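Local coordinates for protein triacylglycerol lipase (Yarrowia lipolytica, PDB 3O0D) that probably hydrolyses triacylglycerols, as an extracellular, glycosylated lipase of the alpha/beta-hydrolase fold, at residues Ala73-His76 / Ala77-Gln80. Sequence-based numbering, arbitrary orientation.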
# COMPACT_ATOMS: atom_id res chain seq x y z
N ALA A 73 3.92 2.23 14.84
CA ALA A 73 4.50 3.37 15.58
C ALA A 73 3.39 4.39 15.87
O ALA A 73 2.31 4.31 15.27
CB ALA A 73 5.55 4.06 14.67
N VAL A 74 3.68 5.34 16.78
CA VAL A 74 2.70 6.40 17.15
C VAL A 74 3.42 7.75 16.91
O VAL A 74 4.51 7.97 17.43
CB VAL A 74 2.33 6.28 18.62
CG1 VAL A 74 1.34 7.46 18.96
CG2 VAL A 74 1.60 4.93 18.84
N ASP A 75 2.76 8.63 16.17
CA ASP A 75 3.37 9.96 15.83
C ASP A 75 2.45 10.94 16.65
O ASP A 75 1.27 11.18 16.31
CB ASP A 75 3.19 10.20 14.38
CG ASP A 75 3.86 11.51 13.91
OD1 ASP A 75 3.89 12.45 14.74
OD2 ASP A 75 4.30 11.60 12.74
N HIS A 76 3.05 11.42 17.72
CA HIS A 76 2.41 12.38 18.63
C HIS A 76 2.41 13.75 18.01
O HIS A 76 1.71 14.65 18.54
CB HIS A 76 3.23 12.39 19.92
CG HIS A 76 3.19 11.09 20.65
ND1 HIS A 76 2.03 10.60 21.22
CD2 HIS A 76 4.13 10.13 20.84
CE1 HIS A 76 2.26 9.40 21.76
NE2 HIS A 76 3.54 9.12 21.56
N ALA A 77 3.21 14.00 16.96
CA ALA A 77 3.14 15.36 16.31
C ALA A 77 1.98 15.40 15.38
O ALA A 77 1.24 16.39 15.31
CB ALA A 77 4.43 15.70 15.58
N SER A 78 1.76 14.36 14.61
CA SER A 78 0.64 14.36 13.66
C SER A 78 -0.63 13.73 14.26
O SER A 78 -1.69 13.82 13.59
CB SER A 78 1.04 13.61 12.35
OG SER A 78 1.20 12.23 12.70
N LYS A 79 -0.51 13.20 15.47
CA LYS A 79 -1.64 12.45 16.13
C LYS A 79 -2.16 11.30 15.29
O LYS A 79 -3.35 11.22 14.90
CB LYS A 79 -2.81 13.44 16.43
CG LYS A 79 -2.54 14.38 17.65
CD LYS A 79 -1.42 15.27 17.33
CE LYS A 79 -1.03 16.39 18.41
NZ LYS A 79 -0.14 17.43 17.76
N GLN A 80 -1.22 10.41 14.91
CA GLN A 80 -1.55 9.29 14.06
C GLN A 80 -0.86 8.05 14.66
O GLN A 80 0.14 8.15 15.37
CB GLN A 80 -1.01 9.44 12.62
CG GLN A 80 -1.81 10.59 11.90
CD GLN A 80 -1.20 10.85 10.55
OE1 GLN A 80 -0.04 11.22 10.45
NE2 GLN A 80 -1.93 10.53 9.49
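D75 OD1 takes two backbone N-H groups of the turn that follows its strand: S78 N at 2.9 Å, a good bond that comes from above the carboxylate plane, and A77 N at 2.8 Å, a weak one because the N-H points well off the oxygen. With CG anti to the backbone N (chi1 -177°), the carboxylate reaches forward along the chain; a short acidic side chain suits the place because one oxygen meets the N-H groups two and three residues on, while the other, OD2, is bonded to Y82. With an alanine here, S78 N, and weakly A77 N, would probably lose their acceptor and the Y82 hydroxyl its carboxylate mate.

Two backbone bonds close the hairpin. D75 N binds Q80 O at 2.8 Å, nearly straight, and Q80 N returns to D75 O at 3.0 Å, an antiparallel hydrogen-bonded pair. K79 and Q80 both face D75, making a G1 beta bulge; K79 takes the left-handed conformation (phi 55°) for which glycine is the usual choice at this position. Its side chain bends at chi2 and folds back, so that NZ meets A77 O at 3.0 Å while CE passes 3.2 Å from H76 O. The short hydroxyl side chain of S78 gives its OG to Q80 OE1 at 2.8 Å, in the carbonyl plane and on a lone pair, and K20 and Y82 share that amide oxygen. V74 CG1 lies against one face of the H76 ring, offset toward its rim, whereas NE2 bonds E54 and ND1 the Y154 hydroxyl.

The turn thus links strand 68-75 to its antiparallel neighbour 80-87 near one border of the central sheet, with strand 53-60 flanking 68-75 and strand 155-161 lying beyond 80-87.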